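Local coordinates for microcin B17-processing protein McbC (Escherichia coli str. K-12 substr. MG1655, PDB 6GRH) that serves as the FMN-dependent oxidoreductase of microcin B17 maturation, needed to turn the inactive McbA precursor into the active antibiotic peptide, at residues L104-P113 with Y152-E160; L211-V222 with P256-D264. One frame throughout, in Å; residues are numbered along the deposited sequence.

Both contacts pack a helix of the nitroreductase domain against the same antiparallel sheet, but at different depths. Contact 2 lies close to the centre of the chain, where helix 204-227 runs along strand 254-263; it is mostly apolar packing with one buried glutamine amide laid on the helix, the one hydrogen bond across it is weak, and it reaches the methyl end of a flavin. Contact 1 is also mostly buried but lies nearer the periphery, at the end of helix 97-108, where the chain turns into a loop; a hydroxyl relay and bridging waters join the segments there. The two meet directly: Ala107 O lies 2.9 Å from Asn220 ND2, probably hydrogen-bonded, and Phe108 packs on the helix of contact 2.

Contact 1: residues L104-P113 with Y152-E160; sequences LVNAFSSPDP and YLPLSQALE
The ring of Tyr152 takes Leu104 CB over the centre of one face, a CH-pi contact with CB 4.0 Å from the ring centroid, while Pro154 N lies over the rim of the opposite face. At its edge, near the ring plane, are Phe108 CB and Ser109 OG. The Phe108 ring has Ala107 CB over one face and Leu104 CD2 at its edge. With CG anti to the backbone N (chi1 -176°), Tyr152 sends its ring from the strand to the end of the helix, where its phenol meets the first residue beyond the helical turn. Tyr152 OH donates to Ser109 OG (2.6 Å), and Ser109 OG donates in turn to Pro154 O (2.7 Å), in the carbonyl plane and on a lone pair. Serine suits this place, since one small hydroxyl both accepts and donates and relays the chain of bonds.

Gln157 and Ala158 both face Leu153 in a G1 beta bulge, Gln157 with positive phi (59°). Glutamine suits its place because the long, extended side chain carries an amide past Ser109 CB: Gln157 NE2 gives Ser110 O a weak bond (3.1 Å), and OE1 accepts from a water that also donates to that carbonyl. Ser110 OG accepts from Asp112 N, an ST turn that shapes the loop. Leu104 CD1 reaches Leu159 CD2 at 3.9 Å, extending the apolar side of the contact.

Phe108 also packs on Leu189 and Tyr191 of strand 187-194, whereas Ala158 and Leu159 pair with a strand of the second subunit, which carries the sheet across the interface.

Contact 2: residues L211-V222 with P256-D264; sequences LMETGSMYQNAV and PLIVQFFGD. With FMN (flavin mononucleotide), chain O.
The central helix of the nitroreductase fold lies here on a strand of the antiparallel sheet: helix 211-222 and strand 256-263 run nearly parallel, 14° apart, with their axes 9.5 Å from each other. Leu211 CD1 meets Leu257 CD1 at 3.7 Å, and Leu257 CD1 also lies 3.3 Å from Thr214 OG1. Thr214 OG1 is bonded to Ala210 O of its own helix, which satisfies it in an apolar interface, and Thr214 CG2 packs on Ile258 CG2. Leu257 and Ile258 form a classic beta bulge facing Tyr191, and both side chains point toward the helix.

Tyr218 and Ile258 link this packing to the flavin site of the family. The first torsion of Tyr218 (chi1 72°) carries its ring back along the helix, so that Gly215 CA lies 3.6 Å above one face, offset toward the rim. Tyr218 OH comes within 3.5 Å of FMN C8M, and Ile258 CD1 within 3.8 Å of FMN C7M, so both residues border the dimethylbenzene end of the flavin.

Further along, the extended Gln260 lays its amide against the helix: OE1 approaches Tyr218 CB and Ala221 CB, while NE2 gives Tyr218 O a weak bond (3.4 Å). Its stronger partners are Tyr191 OH and Asn232 OD1, which satisfy the buried amide at both ends. Ala221 CB, small enough for close packing, meets the edge of the Phe262 ring at CZ, 4.1 Å away.

Contact 1: residues L104-P113 with Y152-E160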
loop_
_atom_site.group_PDB
_atom_site.type_symbol
_atom_site.label_atom_id
_atom_site.label_comp_id
_atom_site.label_asym_id
_atom_site.label_seq_id
_atom_site.Cartn_x
_atom_site.Cartn_y
_atom_site.Cartn_z
ATOM N N LEU D 104 -13.262 23.735 27.436
ATOM C CA LEU D 104 -13.311 23.910 25.997
ATOM C C LEU D 104 -12.679 25.233 25.556
ATOM O O LEU D 104 -11.796 25.235 24.695
ATOM C CB LEU D 104 -14.755 23.796 25.479
ATOM C CG LEU D 104 -15.407 22.405 25.596
ATOM C CD1 LEU D 104 -16.897 22.506 25.330
ATOM C CD2 LEU D 104 -14.776 21.386 24.665
ATOM N N VAL D 105 -13.114 26.339 26.163
ATOM C CA VAL D 105 -12.616 27.678 25.754
ATOM C C VAL D 105 -11.123 27.857 26.072
ATOM O O VAL D 105 -10.381 28.342 25.241
ATOM C CB VAL D 105 -13.455 28.855 26.299
ATOM C CG1 VAL D 105 -14.902 28.726 25.841
ATOM C CG2 VAL D 105 -13.341 29.003 27.813
ATOM N N ASN D 106 -10.671 27.366 27.225
ATOM C CA ASN D 106 -9.244 27.455 27.562
ATOM C C ASN D 106 -8.336 26.550 26.728
ATOM O O ASN D 106 -7.270 26.987 26.305
ATOM C CB ASN D 106 -9.037 27.206 29.052
ATOM C CG ASN D 106 -9.513 28.371 29.888
ATOM O OD1 ASN D 106 -8.825 29.405 29.979
ATOM N ND2 ASN D 106 -10.713 28.239 30.465
ATOM N N ALA D 107 -8.758 25.303 26.475
ATOM C CA ALA D 107 -7.960 24.374 25.678
ATOM C C ALA D 107 -7.884 24.717 24.203
ATOM O O ALA D 107 -6.848 24.474 23.592
ATOM C CB ALA D 107 -8.460 22.934 25.832
ATOM N N PHE D 108 -8.971 25.239 23.629
ATOM C CA PHE D 108 -9.124 25.291 22.157
ATOM C C PHE D 108 -9.394 26.675 21.546
ATOM O O PHE D 108 -9.367 26.818 20.308
ATOM C CB PHE D 108 -10.239 24.325 21.708
ATOM C CG PHE D 108 -10.125 22.951 22.287
ATOM C CD1 PHE D 108 -8.939 22.222 22.170
ATOM C CD2 PHE D 108 -11.197 22.363 22.944
ATOM C CE1 PHE D 108 -8.820 20.959 22.724
ATOM C CE2 PHE D 108 -11.083 21.092 23.482
ATOM C CZ PHE D 108 -9.905 20.385 23.375
ATOM N N SER D 109 -9.653 27.678 22.385
ATOM C CA SER D 109 -10.088 28.990 21.903
ATOM C C SER D 109 -9.241 30.113 22.477
ATOM O O SER D 109 -8.617 29.988 23.547
ATOM C CB SER D 109 -11.563 29.226 22.245
ATOM O OG SER D 109 -12.396 28.258 21.623
ATOM N N SER D 110 -9.249 31.225 21.751
ATOM C CA SER D 110 -8.604 32.447 22.200
ATOM C C SER D 110 -9.419 33.068 23.334
ATOM O O SER D 110 -10.656 32.968 23.345
ATOM C CB SER D 110 -8.483 33.445 21.037
ATOM O OG SER D 110 -8.164 34.739 21.490
ATOM N N PRO D 111 -8.741 33.726 24.285
ATOM C CA PRO D 111 -9.492 34.501 25.281
ATOM C C PRO D 111 -10.302 35.652 24.676
ATOM O O PRO D 111 -11.292 36.073 25.268
ATOM C CB PRO D 111 -8.413 35.039 26.231
ATOM C CG PRO D 111 -7.121 34.847 25.543
ATOM C CD PRO D 111 -7.287 33.770 24.515
ATOM N N ASP D 112 -9.872 36.143 23.515
ATOM C CA ASP D 112 -10.569 37.186 22.766
ATOM C C ASP D 112 -11.566 36.553 21.761
ATOM O O ASP D 112 -11.146 35.921 20.772
ATOM C CB ASP D 112 -9.513 38.024 22.023
ATOM C CG ASP D 112 -10.108 39.156 21.199
ATOM O OD1 ASP D 112 -11.334 39.393 21.273
ATOM O OD2 ASP D 112 -9.320 39.810 20.459
ATOM N N PRO D 113 -12.882 36.751 21.970
ATOM C CA PRO D 113 -13.850 36.116 21.062
ATOM C C PRO D 113 -13.879 36.687 19.620
ATOM O O PRO D 113 -14.397 36.030 18.726
ATOM C CB PRO D 113 -15.187 36.330 21.782
ATOM C CG PRO D 113 -14.995 37.579 22.583
ATOM C CD PRO D 113 -13.548 37.583 22.996
ATOM N N TYR D 152 -17.755 21.081 19.105
ATOM C CA TYR D 152 -17.263 22.374 19.557
ATOM C C TYR D 152 -16.721 23.188 18.386
ATOM O O TYR D 152 -15.882 22.694 17.643
ATOM C CB TYR D 152 -16.175 22.237 20.638
ATOM C CG TYR D 152 -15.733 23.589 21.177
ATOM C CD1 TYR D 152 -16.651 24.459 21.736
ATOM C CD2 TYR D 152 -14.409 24.007 21.098
ATOM C CE1 TYR D 152 -16.280 25.695 22.229
ATOM C CE2 TYR D 152 -14.018 25.252 21.589
ATOM C CZ TYR D 152 -14.953 26.097 22.157
ATOM O OH TYR D 152 -14.608 27.342 22.642
ATOM N N LEU D 153 -17.209 24.428 18.251
ATOM C CA LEU D 153 -16.757 25.376 17.229
ATOM C C LEU D 153 -15.804 26.339 17.924
ATOM O O LEU D 153 -16.251 27.244 18.638
ATOM C CB LEU D 153 -17.943 26.110 16.593
ATOM C CG LEU D 153 -19.029 25.261 15.930
ATOM C CD1 LEU D 153 -20.202 26.129 15.493
ATOM C CD2 LEU D 153 -18.469 24.487 14.734
ATOM N N PRO D 154 -14.480 26.155 17.735
ATOM C CA PRO D 154 -13.520 26.918 18.548
ATOM C C PRO D 154 -13.400 28.419 18.268
ATOM O O PRO D 154 -12.935 29.155 19.143
ATOM C CB PRO D 154 -12.184 26.230 18.267
ATOM C CG PRO D 154 -12.501 25.044 17.410
ATOM C CD PRO D 154 -13.787 25.349 16.717
ATOM N N LEU D 155 -13.797 28.863 17.077
ATOM C CA LEU D 155 -13.741 30.275 16.724
ATOM C C LEU D 155 -15.036 30.963 17.123
ATOM O O LEU D 155 -14.984 32.036 17.686
ATOM C CB LEU D 155 -13.442 30.455 15.231
ATOM C CG LEU D 155 -12.126 29.809 14.784
ATOM C CD1 LEU D 155 -11.834 30.122 13.319
ATOM C CD2 LEU D 155 -10.981 30.266 15.670
ATOM N N SER D 156 -16.183 30.324 16.868
ATOM C CA SER D 156 -17.478 30.842 17.339
ATOM C C SER D 156 -17.623 30.728 18.875
ATOM O O SER D 156 -18.385 31.480 19.486
ATOM C CB SER D 156 -18.644 30.089 16.690
ATOM O OG SER D 156 -18.616 30.154 15.284
ATOM N N GLN D 157 -16.889 29.787 19.482
ATOM C CA GLN D 157 -16.985 29.486 20.921
ATOM C C GLN D 157 -18.413 29.081 21.247
ATOM O O GLN D 157 -19.131 29.751 21.984
ATOM C CB GLN D 157 -16.459 30.649 21.784
ATOM C CG GLN D 157 -14.998 30.949 21.446
ATOM C CD GLN D 157 -14.288 31.861 22.421
ATOM O OE1 GLN D 157 -14.555 31.848 23.615
ATOM N NE2 GLN D 157 -13.325 32.636 21.903
ATOM N N ALA D 158 -18.817 27.991 20.610
ATOM C CA ALA D 158 -20.193 27.531 20.648
ATOM C C ALA D 158 -20.235 26.026 20.425
ATOM O O ALA D 158 -19.277 25.436 19.915
ATOM C CB ALA D 158 -21.012 28.263 19.594
ATOM N N LEU D 159 -21.329 25.411 20.840
ATOM C CA LEU D 159 -21.520 23.986 20.683
ATOM C C LEU D 159 -22.653 23.794 19.686
ATOM O O LEU D 159 -23.709 24.420 19.816
ATOM C CB LEU D 159 -21.886 23.333 22.014
ATOM C CG LEU D 159 -20.847 23.220 23.120
ATOM C CD1 LEU D 159 -21.519 22.812 24.418
ATOM C CD2 LEU D 159 -19.781 22.220 22.750
ATOM N N GLU D 160 -22.421 22.918 18.709
ATOM C CA GLU D 160 -23.411 22.523 17.722
ATOM C C GLU D 160 -23.987 21.136 18.108
ATOM O O GLU D 160 -23.218 20.221 18.372
ATOM C CB GLU D 160 -22.675 22.476 16.388
ATOM C CG GLU D 160 -23.492 22.200 15.146
ATOM C CD GLU D 160 -22.616 22.153 13.882
ATOM O OE1 GLU D 160 -21.415 21.747 13.939
ATOM O OE2 GLU D 160 -23.144 22.505 12.810
HETATM O O HOH W 1 -10.789 31.137 19.242
HETATM O O HOH W 2 -12.336 32.059 25.153
HETATM O O HOH W 3 -16.534 34.133 18.581
#

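Contact 2: residues L211-V222 with P256-D264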
loop_
_atom_site.group_PDB
_atom_site.type_symbol
_atom_site.label_atom_id
_atom_site.label_comp_id
_atom_site.label_asym_id
_atom_site.label_seq_id
_atom_site.Cartn_x
_atom_site.Cartn_y
_atom_site.Cartn_z
ATOM N N LEU D 211 -2.306 14.509 12.524
ATOM C CA LEU D 211 -2.123 13.637 13.696
ATOM C C LEU D 211 -1.336 14.337 14.799
ATOM O O LEU D 211 -1.716 14.277 15.937
ATOM C CB LEU D 211 -1.478 12.293 13.302
ATOM C CG LEU D 211 -2.483 11.202 12.929
ATOM C CD1 LEU D 211 -3.482 11.591 11.858
ATOM C CD2 LEU D 211 -1.749 9.959 12.458
ATOM N N MET D 212 -0.278 15.056 14.432
ATOM C CA MET D 212 0.452 15.861 15.390
ATOM C C MET D 212 -0.421 16.947 16.011
ATOM O O MET D 212 -0.402 17.149 17.223
ATOM C CB MET D 212 1.748 16.419 14.770
ATOM C CG MET D 212 2.736 15.304 14.482
ATOM S SD MET D 212 4.313 15.869 13.828
ATOM C CE MET D 212 3.845 16.663 12.313
ATOM N N GLU D 213 -1.231 17.599 15.199
ATOM C CA GLU D 213 -2.130 18.605 15.695
ATOM C C GLU D 213 -3.089 18.081 16.745
ATOM O O GLU D 213 -3.332 18.741 17.728
ATOM C CB GLU D 213 -2.891 19.236 14.547
ATOM C CG GLU D 213 -3.916 20.262 14.953
ATOM C CD GLU D 213 -4.556 20.904 13.739
ATOM O OE1 GLU D 213 -3.798 21.190 12.759
ATOM O OE2 GLU D 213 -5.809 21.111 13.774
ATOM N N THR D 214 -3.590 16.884 16.548
ATOM C CA THR D 214 -4.458 16.222 17.524
ATOM C C THR D 214 -3.811 16.104 18.905
ATOM O O THR D 214 -4.447 16.367 19.912
ATOM C CB THR D 214 -4.859 14.845 16.985
ATOM O OG1 THR D 214 -5.474 15.038 15.698
ATOM C CG2 THR D 214 -5.816 14.155 17.911
ATOM N N GLY D 215 -2.517 15.759 18.918
ATOM C CA GLY D 215 -1.753 15.669 20.132
ATOM C C GLY D 215 -1.561 17.018 20.792
ATOM O O GLY D 215 -1.633 17.105 22.031
ATOM N N SER D 216 -1.338 18.086 19.992
ATOM C CA SER D 216 -1.267 19.420 20.581
ATOM C C SER D 216 -2.598 19.801 21.242
ATOM O O SER D 216 -2.637 20.527 22.273
ATOM C CB SER D 216 -0.827 20.493 19.555
ATOM O OG SER D 216 -1.840 20.744 18.608
ATOM N N MET D 217 -3.691 19.340 20.659
ATOM C CA MET D 217 -5.014 19.664 21.184
ATOM C C MET D 217 -5.297 18.924 22.476
ATOM O O MET D 217 -5.666 19.553 23.469
ATOM C CB MET D 217 -6.105 19.420 20.159
ATOM C CG MET D 217 -5.948 20.325 18.959
ATOM S SD MET D 217 -6.962 19.801 17.582
ATOM C CE MET D 217 -8.590 20.133 18.242
ATOM N N TYR D 218 -5.122 17.604 22.506
ATOM C CA TYR D 218 -5.416 16.905 23.753
ATOM C C TYR D 218 -4.449 17.304 24.877
ATOM O O TYR D 218 -4.811 17.234 26.054
ATOM C CB TYR D 218 -5.554 15.389 23.587
ATOM C CG TYR D 218 -4.317 14.553 23.312
ATOM C CD1 TYR D 218 -3.244 14.513 24.187
ATOM C CD2 TYR D 218 -4.279 13.711 22.197
ATOM C CE1 TYR D 218 -2.139 13.704 23.922
ATOM C CE2 TYR D 218 -3.186 12.888 21.930
ATOM C CZ TYR D 218 -2.126 12.879 22.796
ATOM O OH TYR D 218 -1.035 12.085 22.520
ATOM N N GLN D 219 -3.243 17.739 24.516
ATOM C CA GLN D 219 -2.270 18.166 25.511
ATOM C C GLN D 219 -2.719 19.450 26.207
ATOM O O GLN D 219 -2.609 19.555 27.418
ATOM C CB GLN D 219 -0.881 18.350 24.888
ATOM C CG GLN D 219 0.234 18.672 25.885
ATOM C CD GLN D 219 0.446 17.628 26.985
ATOM O OE1 GLN D 219 0.005 16.470 26.876
ATOM N NE2 GLN D 219 1.130 18.047 28.074
ATOM N N ASN D 220 -3.235 20.408 25.449
ATOM C CA ASN D 220 -3.877 21.594 26.036
ATOM C C ASN D 220 -5.001 21.209 26.998
ATOM O O ASN D 220 -5.164 21.828 28.065
ATOM C CB ASN D 220 -4.454 22.519 24.956
ATOM C CG ASN D 220 -3.460 23.536 24.465
ATOM O OD1 ASN D 220 -2.277 23.450 24.773
ATOM N ND2 ASN D 220 -3.942 24.508 23.670
ATOM N N ALA D 221 -5.778 20.214 26.599
ATOM C CA ALA D 221 -6.857 19.702 27.428
ATOM C C ALA D 221 -6.350 19.033 28.716
ATOM O O ALA D 221 -6.930 19.245 29.764
ATOM C CB ALA D 221 -7.757 18.776 26.637
ATOM N N VAL D 222 -5.265 18.267 28.636
ATOM C CA VAL D 222 -4.569 17.716 29.829
ATOM C C VAL D 222 -4.184 18.823 30.798
ATOM O O VAL D 222 -4.464 18.746 32.007
ATOM C CB VAL D 222 -3.299 16.907 29.452
ATOM C CG1 VAL D 222 -2.463 16.555 30.679
ATOM C CG2 VAL D 222 -3.669 15.629 28.696
ATOM N N PRO D 256 -12.552 9.222 13.942
ATOM C CA PRO D 256 -12.044 9.518 15.290
ATOM C C PRO D 256 -10.593 9.050 15.487
ATOM O O PRO D 256 -10.287 7.895 15.247
ATOM C CB PRO D 256 -13.006 8.736 16.195
ATOM C CG PRO D 256 -13.442 7.578 15.365
ATOM C CD PRO D 256 -13.524 8.101 13.959
ATOM N N LEU D 257 -9.703 9.954 15.866
ATOM C CA LEU D 257 -8.293 9.619 16.072
ATOM C C LEU D 257 -7.975 9.159 17.492
ATOM O O LEU D 257 -7.123 8.303 17.687
ATOM C CB LEU D 257 -7.382 10.809 15.705
ATOM C CG LEU D 257 -7.316 11.188 14.237
ATOM C CD1 LEU D 257 -6.420 12.382 14.020
ATOM C CD2 LEU D 257 -6.851 10.016 13.398
ATOM N N ILE D 258 -8.637 9.767 18.472
ATOM C CA ILE D 258 -8.333 9.538 19.874
ATOM C C ILE D 258 -9.508 10.034 20.704
ATOM O O ILE D 258 -10.231 10.966 20.309
ATOM C CB ILE D 258 -6.982 10.197 20.266
ATOM C CG1 ILE D 258 -6.389 9.601 21.524
ATOM C CG2 ILE D 258 -7.091 11.703 20.390
ATOM C CD1 ILE D 258 -5.894 8.185 21.349
ATOM N N VAL D 259 -9.725 9.361 21.820
ATOM C CA VAL D 259 -10.761 9.714 22.778
ATOM C C VAL D 259 -10.059 10.194 24.051
ATOM O O VAL D 259 -8.936 9.768 24.351
ATOM C CB VAL D 259 -11.676 8.497 23.041
ATOM C CG1 VAL D 259 -12.635 8.749 24.206
ATOM C CG2 VAL D 259 -12.466 8.145 21.782
ATOM N N GLN D 260 -10.693 11.094 24.784
ATOM C CA GLN D 260 -10.134 11.597 26.040
ATOM C C GLN D 260 -11.245 11.691 27.052
ATOM O O GLN D 260 -12.193 12.461 26.876
ATOM C CB GLN D 260 -9.457 12.952 25.851
ATOM C CG GLN D 260 -8.646 13.432 27.043
ATOM C CD GLN D 260 -7.883 14.705 26.740
ATOM O OE1 GLN D 260 -8.203 15.423 25.785
ATOM N NE2 GLN D 260 -6.897 15.027 27.591
ATOM N N PHE D 261 -11.127 10.901 28.103
ATOM C CA PHE D 261 -12.147 10.839 29.154
ATOM C C PHE D 261 -11.854 11.851 30.243
ATOM O O PHE D 261 -10.693 12.112 30.536
ATOM C CB PHE D 261 -12.189 9.435 29.763
ATOM C CG PHE D 261 -12.758 8.400 28.840
ATOM C CD1 PHE D 261 -14.104 8.438 28.492
ATOM C CD2 PHE D 261 -11.968 7.399 28.317
ATOM C CE1 PHE D 261 -14.640 7.496 27.648
ATOM C CE2 PHE D 261 -12.505 6.440 27.480
ATOM C CZ PHE D 261 -13.839 6.495 27.129
ATOM N N PHE D 262 -12.915 12.408 30.831
ATOM C CA PHE D 262 -12.796 13.385 31.907
ATOM C C PHE D 262 -13.761 13.063 33.015
ATOM O O PHE D 262 -14.885 12.597 32.765
ATOM C CB PHE D 262 -13.099 14.800 31.416
ATOM C CG PHE D 262 -12.127 15.300 30.401
ATOM C CD1 PHE D 262 -12.310 15.013 29.050
ATOM C CD2 PHE D 262 -11.003 16.020 30.794
ATOM C CE1 PHE D 262 -11.417 15.468 28.107
ATOM C CE2 PHE D 262 -10.094 16.468 29.848
ATOM C CZ PHE D 262 -10.299 16.194 28.507
ATOM N N GLY D 263 -13.344 13.373 34.234
ATOM C CA GLY D 263 -14.165 13.114 35.391
ATOM C C GLY D 263 -13.469 13.230 36.730
ATOM O O GLY D 263 -12.451 13.921 36.863
ATOM N N ASP D 264 -14.061 12.558 37.719
ATOM C CA ASP D 264 -13.542 12.492 39.097
ATOM C C ASP D 264 -13.029 11.084 39.406
ATOM O O ASP D 264 -13.482 10.093 38.809
ATOM C CB ASP D 264 -14.635 12.842 40.109
ATOM C CG ASP D 264 -15.302 14.184 39.826
ATOM O OD1 ASP D 264 -14.603 15.107 39.333
ATOM O OD2 ASP D 264 -16.522 14.302 40.096
HETATM N N1 FMN O . -4.494 4.353 28.954
HETATM C C2 FMN O . -5.333 3.286 29.017
HETATM O O2 FMN O . -5.566 2.806 30.141
HETATM N N3 FMN O . -5.907 2.746 27.915
HETATM C C4 FMN O . -5.691 3.243 26.674
HETATM O O4 FMN O . -6.235 2.741 25.666
HETATM C C4A FMN O . -4.774 4.400 26.519
HETATM N N5 FMN O . -4.492 4.948 25.314
HETATM C C5A FMN O . -3.659 6.017 25.212
HETATM C C6 FMN O . -3.404 6.562 23.957
HETATM C C7 FMN O . -2.556 7.655 23.804
HETATM C C7M FMN O . -2.296 8.220 22.429
HETATM C C8 FMN O . -1.920 8.265 25.001
HETATM C C8M FMN O . -1.007 9.448 24.849
HETATM C C9 FMN O . -2.170 7.735 26.268
HETATM C C9A FMN O . -3.023 6.623 26.430
HETATM N N10 FMN O . -3.305 6.053 27.704
HETATM C C10 FMN O . -4.177 4.938 27.770
HETATM C "C1'" FMN O . -2.733 6.583 28.948
HETATM C "C2'" FMN O . -1.337 6.036 29.146
HETATM O "O2'" FMN O . -1.416 4.634 29.468
HETATM C "C3'" FMN O . -0.610 6.852 30.221
HETATM O "O3'" FMN O . -0.390 8.188 29.750
HETATM C "C4'" FMN O . 0.728 6.244 30.632
HETATM O "O4'" FMN O . 0.505 4.958 31.212
HETATM C "C5'" FMN O . 1.493 7.080 31.655
HETATM O "O5'" FMN O . 0.679 7.265 32.811
HETATM P P FMN O . 0.295 8.731 33.328
HETATM O O1P FMN O . -0.477 9.399 32.215
HETATM O O2P FMN O . -0.569 8.447 34.541
HETATM O O3P FMN O . 1.640 9.314 33.631
#